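Local coordinates for protein heme peroxidase (PDB 2GVK) that probably catalyses the peroxide-dependent oxidation of dyes and other substrates at a heme, as a dye-decolorizing peroxidase, at residues A[37-40]-A[41-45]; A[48-51]-A[52-56]; A[125-128]-A[129-133]. One frame throughout, in Å; residues are numbered along the deposited sequence. Where two conformers were deposited one is given.

Contact 1 of 3, residues A[37-40]-A[41-45]. With NA (sodium ion), chain E.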
ATOM      1  N   ASP A  37     -25.714 -13.113 -36.296  1.00 13.63           N
ATOM      2  CA  ASP A  37     -24.374 -13.277 -35.734  1.00 13.14           C
ATOM      3  C   ASP A  37     -24.409 -13.567 -34.231  1.00 12.44           C
ATOM      4  O   ASP A  37     -23.356 -13.680 -33.600  1.00 12.83           O
ATOM      5  CB  ASP A  37     -23.550 -12.005 -35.911  1.00 13.32           C
ATOM      6  CG  ASP A  37     -23.246 -11.687 -37.334  1.00 14.71           C
ATOM      7  OD1 ASP A  37     -23.523 -12.504 -38.223  1.00 15.86           O
ATOM      8  OD2 ASP A  37     -22.707 -10.583 -37.566  1.00 18.30           O
ATOM      9  N   THR A  38     -25.602 -13.622 -33.649  1.00 11.70           N
ATOM     10  CA  THR A  38     -25.733 -13.621 -32.183  1.00 11.49           C
ATOM     11  C   THR A  38     -25.064 -14.812 -31.535  1.00 11.44           C
ATOM     12  O   THR A  38     -24.308 -14.652 -30.567  1.00 11.14           O
ATOM     13  CB  THR A  38     -27.213 -13.512 -31.736  1.00 11.49           C
ATOM     14  OG1 THR A  38     -27.698 -12.205 -32.045  1.00 12.27           O
ATOM     15  CG2 THR A  38     -27.339 -13.721 -30.254  1.00 11.74           C
ATOM     16  N   VAL A  39     -25.315 -16.006 -32.043  1.00 11.23           N
ATOM     17  CA  VAL A  39     -24.717 -17.191 -31.421  1.00 11.58           C
ATOM     18  C   VAL A  39     -23.201 -17.159 -31.550  1.00 11.79           C
ATOM     19  O   VAL A  39     -22.493 -17.428 -30.603  1.00 11.67           O
ATOM     20  CB  VAL A  39     -25.273 -18.511 -32.022  1.00 11.53           C
ATOM     21  CG1 VAL A  39     -24.587 -19.710 -31.371  1.00 12.84           C
ATOM     22  CG2 VAL A  39     -26.761 -18.595 -31.814  1.00 13.17           C
ATOM     23  N   ASP A  40     -22.715 -16.824 -32.725  1.00 12.11           N
ATOM     24  CA  ASP A  40     -21.260 -16.779 -32.961  1.00 12.65           C
ATOM     25  C   ASP A  40     -20.553 -15.756 -32.071  1.00 12.59           C
ATOM     26  O   ASP A  40     -19.448 -16.001 -31.591  1.00 12.77           O
ATOM     27  CB  ASP A  40     -20.969 -16.480 -34.413  1.00 13.04           C
ATOM     28  CG  ASP A  40     -21.189 -17.694 -35.322  1.00 15.13           C
ATOM     29  OD1 ASP A  40     -21.396 -18.816 -34.801  1.00 18.94           O
ATOM     30  OD2 ASP A  40     -21.126 -17.525 -36.557  1.00 19.68           O
ATOM     31  N   LYS A  41     -21.157 -14.593 -31.892  1.00 12.47           N
ATOM     32  CA  LYS A  41     -20.536 -13.550 -31.060  1.00 12.56           C
ATOM     33  C   LYS A  41     -20.505 -13.967 -29.594  1.00 12.40           C
ATOM     34  O   LYS A  41     -19.498 -13.779 -28.909  1.00 12.56           O
ATOM     35  CB  LYS A  41     -21.238 -12.205 -31.255  1.00 12.56           C
ATOM     36  CG  LYS A  41     -20.906 -11.592 -32.604  1.00 13.90           C
ATOM     37  CD  LYS A  41     -21.594 -10.300 -32.841  1.00 16.49           C
ATOM     38  CE  LYS A  41     -21.228  -9.738 -34.211  1.00 17.75           C
ATOM     39  NZ  LYS A  41     -22.153  -8.653 -34.616  1.00 21.86           N
ATOM     40  N   VAL A  42     -21.565 -14.607 -29.131  1.00 12.25           N
ATOM     41  CA  VAL A  42     -21.580 -15.112 -27.766  1.00 12.29           C
ATOM     42  C   VAL A  42     -20.512 -16.205 -27.594  1.00 12.40           C
ATOM     43  O   VAL A  42     -19.789 -16.228 -26.598  1.00 12.00           O
ATOM     44  CB  VAL A  42     -22.980 -15.640 -27.364  1.00 12.33           C
ATOM     45  CG1 VAL A  42     -22.920 -16.406 -25.994  1.00 12.68           C
ATOM     46  CG2 VAL A  42     -23.971 -14.483 -27.301  1.00 13.50           C
ATOM     47  N   LYS A  43     -20.396 -17.080 -28.583  1.00 12.83           N
ATOM     48  CA  LYS A  43     -19.409 -18.163 -28.526  1.00 13.45           C
ATOM     49  C   LYS A  43     -17.977 -17.612 -28.548  1.00 13.94           C
ATOM     50  O   LYS A  43     -17.083 -18.160 -27.877  1.00 14.04           O
ATOM     51  CB  LYS A  43     -19.621 -19.157 -29.667  1.00 13.45           C
ATOM     52  CG  LYS A  43     -20.833 -20.025 -29.485  1.00 15.15           C
ATOM     53  CD  LYS A  43     -20.917 -21.117 -30.540  1.00 18.54           C
ATOM     54  CE  LYS A  43     -22.105 -22.036 -30.273  1.00 23.29           C
ATOM     55  NZ  LYS A  43     -22.110 -23.247 -31.171  1.00 26.61           N
ATOM     56  N   ASP A  44     -17.761 -16.510 -29.266  1.00 14.46           N
ATOM     57  CA  ASP A  44     -16.429 -15.821 -29.281  0.70 14.74           C
ATOM     58  C   ASP A  44     -16.055 -15.375 -27.895  1.00 14.38           C
ATOM     59  O   ASP A  44     -14.923 -15.529 -27.465  1.00 14.82           O
ATOM     60  CB  ASP A  44     -16.430 -14.598 -30.207  0.70 15.15           C
ATOM     61  CG  ASP A  44     -15.073 -13.835 -30.182  0.70 18.13           C
ATOM     62  OD1 ASP A  44     -14.067 -14.399 -30.695  0.70 23.78           O
ATOM     63  OD2 ASP A  44     -15.016 -12.687 -29.652  0.70 19.31           O
ATOM     64  N   VAL A  45     -17.014 -14.815 -27.177  1.00 13.45           N
ATOM     65  CA  VAL A  45     -16.753 -14.403 -25.794  1.00 13.10           C
ATOM     66  C   VAL A  45     -16.471 -15.643 -24.910  1.00 12.85           C
ATOM     67  O   VAL A  45     -15.519 -15.654 -24.140  1.00 12.65           O
ATOM     68  CB  VAL A  45     -17.918 -13.574 -25.202  1.00 12.83           C
ATOM     69  CG1 VAL A  45     -17.704 -13.337 -23.719  1.00 13.70           C
ATOM     70  CG2 VAL A  45     -18.048 -12.258 -25.918  1.00 14.21           C
TER
HETATM   71 NA    NA E 320     -23.607 -14.660 -39.119  1.00 23.19          NA
HETATM   72  O   HOH W   1     -20.890  -7.809 -37.137  1.00 41.43           O
HETATM   73  O   HOH W   2     -21.925 -15.124 -37.504  1.00 25.17           O
HETATM   74  O   HOH W   3     -21.864 -14.233 -40.700  1.00 31.28           O
HETATM   75  O   HOH W   4     -25.057 -14.397 -41.143  1.00 25.04           O
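Asp37 and Lys41 meet across the first turn of helix 38-59, the first helix of the ferredoxin-like N-terminal half of this peroxidase. The backbone evidence is a run of i to i+4 hydrogen bonds: Lys41 N reaches Asp37 O at 2.9 Å with an N-H...O angle of 159°, and Val42 to Thr38, Lys43 to Val39 and Asp44 to Asp40 repeat the step.

The charged contact is looser. The first torsion of Lys41, with CG beside the backbone N (chi1 -73°), together with an extended chain beyond CG, carries CE and NZ back toward Asp37; the two side chains pass obliquely, with Lys41 CE 3.7 Å from Asp37 CB. A salt bridge of 3.6 Å joins Lys41 NZ to Asp37 OD2. Water 1 spans the same pair, taking a bond from Lys41 NZ at 2.9 Å and giving only a weak one to Asp37 OD2. The ammonium group is also bonded to Lys133 O. With an alanine in place of Lys41, Asp37 OD2 would probably lose its ammonium neighbour and Lys133 O be left without this donor.

Metal binding uses the other carboxylate oxygen. Asp37 OD1 coordinates the sodium ion at 2.3 Å; Pro36 O and waters 2, 3 and 4 are the other ligands. Water 2 donates to Asp40 OD2 at 2.7 Å, which makes Asp40 a second-shell residue. With the sodium ion on one oxygen and an ammonium near the other, the Asp37 carboxylate is likely to stay ionised.

Apolar contacts are made on another side of the helix, where Val39 and Lys43 lie side by side, pointing the same way. Val39 CG1, placed anti to its own nitrogen, touches Lys43 CE at 3.6 Å.

Contact 2 of 3, residues A[48-51]-A[52-56]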
ATOM      1  N   ASN A  48     -12.978 -16.902 -25.491  1.00 13.05           N
ATOM      2  CA  ASN A  48     -11.910 -15.994 -25.135  1.00 13.23           C
ATOM      3  C   ASN A  48     -11.989 -15.462 -23.709  1.00 12.81           C
ATOM      4  O   ASN A  48     -11.140 -14.646 -23.286  1.00 12.42           O
ATOM      5  CB  ASN A  48     -11.896 -14.845 -26.130  1.00 13.77           C
ATOM      6  CG  ASN A  48     -11.414 -15.276 -27.477  1.00 17.79           C
ATOM      7  OD1 ASN A  48     -10.270 -15.743 -27.620  1.00 20.75           O
ATOM      8  ND2 ASN A  48     -12.281 -15.195 -28.469  1.00 18.20           N
ATOM      9  N   PHE A  49     -12.956 -15.953 -22.954  1.00 12.75           N
ATOM     10  CA  PHE A  49     -13.247 -15.409 -21.608  1.00 12.35           C
ATOM     11  C   PHE A  49     -12.086 -15.568 -20.634  1.00 12.23           C
ATOM     12  O   PHE A  49     -11.666 -14.601 -20.010  1.00 11.94           O
ATOM     13  CB  PHE A  49     -14.494 -16.065 -21.036  1.00 12.17           C
ATOM     14  CG  PHE A  49     -15.050 -15.363 -19.814  1.00 12.71           C
ATOM     15  CD1 PHE A  49     -15.614 -14.101 -19.912  1.00 13.41           C
ATOM     16  CD2 PHE A  49     -15.021 -15.973 -18.588  1.00 12.66           C
ATOM     17  CE1 PHE A  49     -16.158 -13.478 -18.792  1.00 13.32           C
ATOM     18  CE2 PHE A  49     -15.564 -15.361 -17.488  1.00 12.37           C
ATOM     19  CZ  PHE A  49     -16.110 -14.099 -17.592  1.00 12.01           C
ATOM     20  N   SER A  50     -11.544 -16.780 -20.527  1.00 12.30           N
ATOM     21  CA  SER A  50     -10.435 -17.002 -19.612  1.00 12.38           C
ATOM     22  C   SER A  50      -9.170 -16.230 -20.080  1.00 12.20           C
ATOM     23  O   SER A  50      -8.420 -15.752 -19.262  1.00 12.05           O
ATOM     24  CB  SER A  50     -10.137 -18.501 -19.446  1.00 12.62           C
ATOM     25  OG  SER A  50      -9.724 -19.069 -20.659  1.00 14.50           O
ATOM     26  N   ALA A  51      -9.003 -16.064 -21.398  1.00 11.98           N
ATOM     27  CA  ALA A  51      -7.909 -15.233 -21.943  1.00 12.14           C
ATOM     28  C   ALA A  51      -8.052 -13.752 -21.534  1.00 12.08           C
ATOM     29  O   ALA A  51      -7.065 -13.077 -21.235  1.00 11.98           O
ATOM     30  CB  ALA A  51      -7.863 -15.347 -23.456  1.00 12.03           C
HETATM   31  N   MSE A  52      -9.283 -13.245 -21.557  1.00 12.42           N
HETATM   32  CA  MSE A  52      -9.534 -11.868 -21.162  1.00 12.41           C
HETATM   33  C   MSE A  52      -9.198 -11.672 -19.676  1.00 11.94           C
HETATM   34  O   MSE A  52      -8.627 -10.649 -19.291  1.00 11.87           O
HETATM   35  CB  MSE A  52     -10.977 -11.492 -21.426  1.00 12.85           C
HETATM   36  CG  MSE A  52     -11.336 -11.408 -22.917  1.00 14.54           C
HETATM   37 SE   MSE A  52     -13.244 -11.105 -23.185  0.70 25.19          SE
HETATM   38  CE  MSE A  52     -13.364  -9.328 -22.293  1.00 19.65           C
ATOM     39  N   ILE A  53      -9.547 -12.665 -18.848  1.00 11.72           N
ATOM     40  CA  ILE A  53      -9.209 -12.627 -17.436  1.00 11.56           C
ATOM     41  C   ILE A  53      -7.702 -12.739 -17.249  1.00 11.21           C
ATOM     42  O   ILE A  53      -7.114 -11.988 -16.447  1.00 11.14           O
ATOM     43  CB  ILE A  53      -9.945 -13.740 -16.648  1.00 11.52           C
ATOM     44  CG1 ILE A  53     -11.459 -13.491 -16.703  1.00 12.41           C
ATOM     45  CG2 ILE A  53      -9.436 -13.814 -15.205  1.00 12.19           C
ATOM     46  CD1 ILE A  53     -12.298 -14.656 -16.230  1.00 13.50           C
ATOM     47  N   ARG A  54      -7.056 -13.636 -18.007  1.00 11.07           N
ATOM     48  CA  ARG A  54      -5.587 -13.775 -17.934  1.00 11.33           C
ATOM     49  C   ARG A  54      -4.906 -12.460 -18.234  1.00 11.67           C
ATOM     50  O   ARG A  54      -3.932 -12.113 -17.612  1.00 11.86           O
ATOM     51  CB  ARG A  54      -5.078 -14.839 -18.914  1.00 11.37           C
ATOM     52  CG  ARG A  54      -5.115 -16.236 -18.402  1.00 12.96           C
ATOM     53  CD  ARG A  54      -4.262 -17.170 -19.280  1.00 14.65           C
ATOM     54  NE  ARG A  54      -4.886 -17.421 -20.583  1.00 16.85           N
ATOM     55  CZ  ARG A  54      -5.906 -18.265 -20.784  1.00 19.45           C
ATOM     56  NH1 ARG A  54      -6.413 -18.960 -19.775  1.00 21.42           N
ATOM     57  NH2 ARG A  54      -6.412 -18.423 -21.998  1.00 20.26           N
ATOM     58  N   SER A  55      -5.392 -11.770 -19.260  1.00 11.96           N
ATOM     59  CA  SER A  55      -4.823 -10.496 -19.656  1.00 12.54           C
ATOM     60  C   SER A  55      -4.879  -9.482 -18.504  1.00 12.48           C
ATOM     61  O   SER A  55      -3.848  -8.889 -18.117  1.00 12.36           O
ATOM     62  CB  SER A  55      -5.550  -9.957 -20.889  1.00 12.83           C
ATOM     63  OG  SER A  55      -5.053  -8.681 -21.257  1.00 14.56           O
HETATM   64  N   MSE A  56      -6.047  -9.350 -17.888  1.00 12.92           N
HETATM   65  CA  MSE A  56      -6.217  -8.411 -16.788  1.00 13.50           C
HETATM   66  C   MSE A  56      -5.305  -8.744 -15.623  1.00 12.90           C
HETATM   67  O   MSE A  56      -4.721  -7.858 -15.026  1.00 13.26           O
HETATM   68  CB  MSE A  56      -7.645  -8.400 -16.295  1.00 14.46           C
HETATM   69  CG  MSE A  56      -8.646  -7.981 -17.299  1.00 18.45           C
HETATM   70 SE   MSE A  56      -8.353  -6.184 -18.012  0.70 34.17          SE
HETATM   71  CE  MSE A  56      -8.264  -5.255 -16.436  1.00 28.99           C
TER
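Arg54 folds back over Ser50 and Ala51, one turn earlier in helix 38-59, and its course can be followed atom by atom. CB lies 3.5 Å from both Ser50 O and Ala51 O. CG lies 3.4 Å from Ser50 O, the same oxygen that accepts the hydrogen bond of Arg54 N at 2.8 Å. A bend at chi3 (-72°) then turns the chain toward the N-terminal end of the helix and lays the guanidinium over the backbone. One face covers Ser50 O, which stands 3.8 Å from the group's plane over its centre, while Ala51 N lies under the rim. At the tip, NH2 approaches Ala51 CA at 3.5 Å. NH1 gives Ser50 OG a weak hydrogen bond, long at 3.4 Å and bent to 130° at the hydrogen. Its stronger partners are on the second subunit: a salt bridge to Asp166 and a hydrogen bond to Ala164 O. Ser50 OG binds that same Asp166.

Elsewhere round the helix one side-chain pair is apolar: Ile53 CD1 meets the Phe49 ring obliquely, 3.6 Å from CE2. Met52, a selenomethionine, instead sets CG against a carbonyl, 3.3 Å from Asn48 O. Asn48 ND2 makes a polar bond back to Asp44 O near the kink in the helix.

The chemistry thus differs round the helix. Phe49 and Met52 pack within their own chain, Ile53 lies on the boundary, touching Tyr309 of its own chain and Val165 of the second subunit, and Ser50 and Arg54 converge on one carboxylate of that subunit. This is consistent with the arginine, one face over the backbone of Ser50 and Ala51, contributing chiefly to the subunit interface.

Contact 3 of 3, residues A[125-128]-A[129-133]. With EDO (1,2-ethanediol), chain J.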
ATOM      1  N   ALA A 125     -15.423  -4.601 -19.462  1.00 10.83           N
ATOM      2  CA  ALA A 125     -16.759  -4.417 -19.952  1.00 10.50           C
ATOM      3  C   ALA A 125     -16.793  -3.794 -21.358  1.00 10.56           C
ATOM      4  O   ALA A 125     -17.647  -4.136 -22.156  1.00 10.67           O
ATOM      5  CB  ALA A 125     -17.577  -3.573 -18.962  1.00 10.85           C
ATOM      6  N   SER A 126     -15.858  -2.891 -21.652  1.00 10.35           N
ATOM      7  CA  SER A 126     -15.815  -2.252 -22.955  0.50 10.27           C
ATOM      8  C   SER A 126     -15.461  -3.275 -24.042  1.00 10.50           C
ATOM      9  O   SER A 126     -15.981  -3.213 -25.151  1.00 10.61           O
ATOM     10  CB  SER A 126     -14.825  -1.065 -22.961  0.50 10.34           C
ATOM     11  OG  SER A 126     -13.479  -1.501 -22.975  0.50  8.62           O
ATOM     12  N   ILE A 127     -14.600  -4.222 -23.707  1.00 10.75           N
ATOM     13  CA  ILE A 127     -14.223  -5.247 -24.661  0.50 10.96           C
ATOM     14  C   ILE A 127     -15.420  -6.189 -24.912  1.00 11.00           C
ATOM     15  O   ILE A 127     -15.686  -6.554 -26.047  1.00 11.22           O
ATOM     16  CB  ILE A 127     -12.971  -5.997 -24.204  0.50 11.07           C
ATOM     17  CG1 ILE A 127     -11.758  -5.029 -24.226  0.50 11.33           C
ATOM     18  CG2 ILE A 127     -12.710  -7.190 -25.099  0.50 11.86           C
ATOM     19  CD1 ILE A 127     -10.589  -5.487 -23.421  0.50 12.77           C
ATOM     20  N   LEU A 128     -16.186  -6.492 -23.854  1.00 10.80           N
ATOM     21  CA  LEU A 128     -17.435  -7.280 -24.006  1.00 10.86           C
ATOM     22  C   LEU A 128     -18.414  -6.548 -24.934  1.00 10.85           C
ATOM     23  O   LEU A 128     -19.024  -7.154 -25.809  1.00 11.17           O
ATOM     24  CB  LEU A 128     -18.105  -7.524 -22.646  1.00 10.96           C
ATOM     25  CG  LEU A 128     -17.370  -8.421 -21.671  1.00 11.11           C
ATOM     26  CD1 LEU A 128     -18.099  -8.431 -20.325  1.00 12.88           C
ATOM     27  CD2 LEU A 128     -17.230  -9.832 -22.215  1.00 13.77           C
ATOM     28  N   ASP A 129     -18.532  -5.231 -24.744  1.00 10.98           N
ATOM     29  CA  ASP A 129     -19.410  -4.402 -25.586  1.00 11.33           C
ATOM     30  C   ASP A 129     -19.020  -4.549 -27.057  1.00 11.80           C
ATOM     31  O   ASP A 129     -19.872  -4.773 -27.922  1.00 11.75           O
ATOM     32  CB  ASP A 129     -19.311  -2.932 -25.135  1.00 11.23           C
ATOM     33  CG  ASP A 129     -20.148  -1.974 -26.009  1.00 12.38           C
ATOM     34  OD1 ASP A 129     -21.297  -2.329 -26.404  1.00 13.59           O
ATOM     35  OD2 ASP A 129     -19.671  -0.819 -26.240  1.00 12.94           O
ATOM     36  N   GLU A 130     -17.729  -4.428 -27.326  1.00 11.97           N
ATOM     37  CA  GLU A 130     -17.201  -4.550 -28.679  1.00 12.54           C
ATOM     38  C   GLU A 130     -17.432  -5.937 -29.270  1.00 12.04           C
ATOM     39  O   GLU A 130     -17.870  -6.070 -30.413  1.00 11.83           O
ATOM     40  CB  GLU A 130     -15.702  -4.235 -28.692  1.00 13.15           C
ATOM     41  CG  GLU A 130     -15.387  -2.762 -28.426  1.00 18.04           C
ATOM     42  CD  GLU A 130     -13.914  -2.513 -28.025  1.00 25.53           C
ATOM     43  OE1 GLU A 130     -13.115  -3.494 -27.962  1.00 29.07           O
ATOM     44  OE2 GLU A 130     -13.585  -1.345 -27.730  1.00 27.90           O
ATOM     45  N   LYS A 131     -17.146  -6.966 -28.492  1.00 11.85           N
ATOM     46  CA  LYS A 131     -17.265  -8.335 -28.979  1.00 11.91           C
ATOM     47  C   LYS A 131     -18.715  -8.751 -29.200  1.00 12.15           C
ATOM     48  O   LYS A 131     -19.005  -9.595 -30.073  1.00 12.62           O
ATOM     49  CB  LYS A 131     -16.585  -9.305 -28.010  1.00 11.90           C
ATOM     50  CG  LYS A 131     -15.072  -9.303 -28.060  1.00 12.99           C
ATOM     51  CD  LYS A 131     -14.508 -10.389 -27.065  1.00 17.38           C
ATOM     52  CE  LYS A 131     -13.001 -10.505 -27.139  1.00 18.34           C
ATOM     53  NZ  LYS A 131     -12.566 -10.956 -28.479  1.00 19.89           N
ATOM     54  N   LEU A 132     -19.631  -8.177 -28.432  1.00 11.93           N
ATOM     55  CA  LEU A 132     -21.034  -8.587 -28.494  1.00 12.02           C
ATOM     56  C   LEU A 132     -21.901  -7.636 -29.300  1.00 12.47           C
ATOM     57  O   LEU A 132     -23.117  -7.817 -29.367  1.00 11.88           O
ATOM     58  CB  LEU A 132     -21.606  -8.718 -27.078  1.00 12.05           C
ATOM     59  CG  LEU A 132     -21.009  -9.862 -26.254  1.00 10.81           C
ATOM     60  CD1 LEU A 132     -21.383  -9.733 -24.780  1.00 12.49           C
ATOM     61  CD2 LEU A 132     -21.453 -11.212 -26.812  1.00 12.71           C
ATOM     62  N   LYS A 133     -21.272  -6.662 -29.971  1.00 13.07           N
ATOM     63  CA  LYS A 133     -22.011  -5.634 -30.713  1.00 13.51           C
ATOM     64  C   LYS A 133     -22.992  -6.267 -31.702  1.00 13.04           C
ATOM     65  O   LYS A 133     -22.593  -7.030 -32.567  1.00 13.21           O
ATOM     66  CB  LYS A 133     -21.028  -4.709 -31.461  1.00 13.98           C
ATOM     67  CG  LYS A 133     -21.648  -3.436 -31.968  1.00 17.28           C
ATOM     68  CD  LYS A 133     -21.821  -2.420 -30.842  1.00 21.59           C
TER
HETATM   69  C1  EDO J 325     -24.944  -1.788 -27.881  1.00 44.67           C
HETATM   70  O1  EDO J 325     -25.907  -1.919 -26.824  1.00 46.54           O
HETATM   71  C2  EDO J 325     -23.878  -0.808 -27.451  1.00 42.84           C
HETATM   72  O2  EDO J 325     -22.664  -1.008 -28.168  1.00 41.50           O
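Asp129, Glu130, Lys131 and Leu132 send their N-H groups to the carbonyls of Ala125, Ser126, Ile127 and Leu128, closing the last turn of helix 118-131, and the final bond, Leu132 N to Leu128 O, is the most bent at 140° as Leu132 leaves helical geometry. Ile127 and Lys131 run side by side, with CG2 of Ile127 3.9 Å from CE of Lys131. A turn at chi4 (-63°) directs Lys131 NZ away from the isoleucine toward Asp44. Leu132 folds over the end of the turn, its CG 3.4 Å from Leu128 O, and both leucines also touch Phe111 of strand 109-115 and Val45 of helix 38-59.

Asp129 works on another side. Its carboxylate is shared: OD1 accepts a 2.6 Å hydrogen bond from O2 of an ethanediol, probably from the crystallisation liquor, and OD2 is hydrogen-bonded to Tyr259 of the third subunit. Leucines turned to strand 109-115 and helix 38-59, and an aspartate turned to a neighbouring subunit, mark an amphipathic helix, the second main helix of the beta-alpha-beta-beta-alpha-beta, ferredoxin-like half found in dye-decolorizing peroxidases.

In the fold
Contacts 1 and 2 follow each other on helix 38-59, their centres about 16 Å apart, and contact 3 ends the partner helix 118-131, about 11 Å from the centre of contact 1 and about 13 Å from that of contact 2. Polar bonds join contact 1 to contact 3: Lys41 NZ lies 2.7 Å from Lys133 O, and Asp44 OD2 forms a 3.2 Å salt bridge with Lys131 NZ. Contact 2 meets contact 3 mainly through apolar atoms, Met52 CE packing 3.6 Å from Ile127 CG2. The sodium ion is bound at contact 1, about 13 Å from the side chain of Leu132 in contact 3.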